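Molybdopterin converting factor, subunit 1 (MoaD) (Helicobacter pylori, PDB 3RPF) is the small ubiquitin-like subunit of molybdopterin synthase, probably delivering sulfur from its C-terminal tail to convert precursor Z into molybdopterin during molybdenum cofactor synthesis. Local coordinates at residues R6-I11 and S66-V71. Residues are numbered along the deposited sequence; the frame is centred on the assembly and turned at random.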
# COMPACT_ATOMS: atom_id res chain seq x y z
N ARG D 6 -36.51 0.30 5.76
CA ARG D 6 -35.52 -0.38 6.60
C ARG D 6 -34.55 0.64 7.17
O ARG D 6 -34.26 1.66 6.55
CB ARG D 6 -34.78 -1.45 5.81
CG ARG D 6 -35.69 -2.40 5.01
CD ARG D 6 -34.88 -3.49 4.31
NE ARG D 6 -33.84 -2.92 3.44
CZ ARG D 6 -32.87 -3.64 2.87
NH1 ARG D 6 -32.80 -4.95 3.08
NH2 ARG D 6 -31.98 -3.05 2.09
N PHE D 7 -34.04 0.36 8.37
CA PHE D 7 -33.15 1.28 9.06
C PHE D 7 -31.83 0.60 9.38
O PHE D 7 -31.79 -0.37 10.14
CB PHE D 7 -33.82 1.79 10.34
CG PHE D 7 -35.19 2.40 10.11
CD1 PHE D 7 -35.30 3.70 9.63
CD2 PHE D 7 -36.34 1.68 10.35
CE1 PHE D 7 -36.53 4.27 9.41
CE2 PHE D 7 -37.60 2.25 10.13
CZ PHE D 7 -37.69 3.55 9.66
N PHE D 8 -30.76 1.09 8.79
CA PHE D 8 -29.46 0.47 8.93
C PHE D 8 -28.58 1.04 10.03
O PHE D 8 -28.79 2.15 10.49
CB PHE D 8 -28.72 0.51 7.59
CG PHE D 8 -29.13 -0.58 6.65
CD1 PHE D 8 -28.57 -1.82 6.74
CD2 PHE D 8 -30.09 -0.35 5.69
CE1 PHE D 8 -28.93 -2.81 5.89
CE2 PHE D 8 -30.46 -1.34 4.83
CZ PHE D 8 -29.88 -2.58 4.93
N GLY D 9 -27.60 0.26 10.45
CA GLY D 9 -26.66 0.70 11.45
C GLY D 9 -27.23 1.06 12.79
O GLY D 9 -28.01 0.32 13.36
N PRO D 10 -26.84 2.22 13.30
CA PRO D 10 -27.20 2.67 14.65
C PRO D 10 -28.69 2.91 14.88
O PRO D 10 -29.11 2.89 16.03
CB PRO D 10 -26.41 3.98 14.79
CG PRO D 10 -26.06 4.38 13.42
CD PRO D 10 -25.86 3.11 12.68
N ILE D 11 -29.46 3.17 13.83
CA ILE D 11 -30.86 3.49 14.04
C ILE D 11 -31.56 2.37 14.79
O ILE D 11 -31.38 1.21 14.50
CB ILE D 11 -31.58 3.68 12.73
CG1 ILE D 11 -30.99 4.87 11.99
CG2 ILE D 11 -33.03 3.92 12.99
CD1 ILE D 11 -31.42 4.93 10.58
N SER D 66 -34.34 2.39 2.09
CA SER D 66 -33.36 2.19 3.16
C SER D 66 -32.64 3.46 3.63
O SER D 66 -32.10 4.22 2.82
CB SER D 66 -32.32 1.14 2.73
OG SER D 66 -32.95 -0.09 2.43
N LEU D 67 -32.65 3.67 4.94
CA LEU D 67 -32.01 4.82 5.58
C LEU D 67 -30.59 4.47 6.02
O LEU D 67 -30.38 3.50 6.75
CB LEU D 67 -32.83 5.30 6.78
CG LEU D 67 -34.02 6.23 6.52
CD1 LEU D 67 -35.30 5.42 6.30
CD2 LEU D 67 -34.21 7.22 7.67
N LEU D 68 -29.63 5.29 5.59
CA LEU D 68 -28.21 5.03 5.81
C LEU D 68 -27.54 6.19 6.56
O LEU D 68 -27.30 7.25 5.98
CB LEU D 68 -27.50 4.81 4.47
CG LEU D 68 -28.22 3.90 3.48
CD1 LEU D 68 -27.39 3.67 2.24
CD2 LEU D 68 -28.57 2.57 4.13
N PRO D 69 -27.24 5.98 7.85
CA PRO D 69 -26.55 6.96 8.70
C PRO D 69 -25.08 7.07 8.28
O PRO D 69 -24.61 6.21 7.53
CB PRO D 69 -26.63 6.32 10.09
CG PRO D 69 -27.65 5.23 9.99
CD PRO D 69 -27.59 4.76 8.58
N PRO D 70 -24.37 8.11 8.74
CA PRO D 70 -22.96 8.25 8.39
C PRO D 70 -22.15 6.96 8.66
O PRO D 70 -22.37 6.30 9.68
CB PRO D 70 -22.48 9.39 9.29
CG PRO D 70 -23.73 10.19 9.57
CD PRO D 70 -24.86 9.20 9.60
N VAL D 71 -21.21 6.65 7.78
CA VAL D 71 -20.51 5.35 7.77
C VAL D 71 -19.09 5.45 8.31
O VAL D 71 -18.54 6.55 8.44
CB VAL D 71 -20.45 4.79 6.33
CG1 VAL D 71 -21.86 4.66 5.75
CG2 VAL D 71 -19.59 5.68 5.45
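Arg6 bends at chi3 (-56°) and lays its guanidinium edge against the hydroxyl of Ser66, NE and NH2 both donating to OG, each at 3.1 Å. OG lies in the guanidinium plane, and the paired bonds fix the rotation of that flat group, while Phe8 CZ lies over one of its faces, offset toward the rim. Serine suits the spot, being short enough to fit at the edge of an arginine, with a hydroxyl oxygen that can accept from both nitrogens. The Phe8 ring fills the same side of the sheet, its CD2 3.6 Å from Leu68 CD2 and its edge toward Ser66. Between the strands, Leu67 N donates to Arg6 O (3.0 Å, 172°) and Phe8 N to Leu67 O (3.2 Å), a parallel pairing of the first and last strands, as in the beta-grasp fold of ubiquitin-like proteins. On the other face Leu67 lies alongside Phe7, with Leu67 CD1 3.5 Å from Phe7 CE1, two bulky apolar groups suited to a buried place, where Phe7 also packs on Leu36. Past the strand ends a type II' turn, with Gly9 at positive phi, brings Ile11 back, its CD1 3.8 Å from Pro69 CG. Pro10 slides past Pro69 in the opposite direction, rigid ring against rigid ring. Tyr54 of the catalytic subunit stacks on Phe8, and Trp122 of that chain donates through NE1 to Pro69 O, where the chain leaves the sheet toward its C-terminal tail.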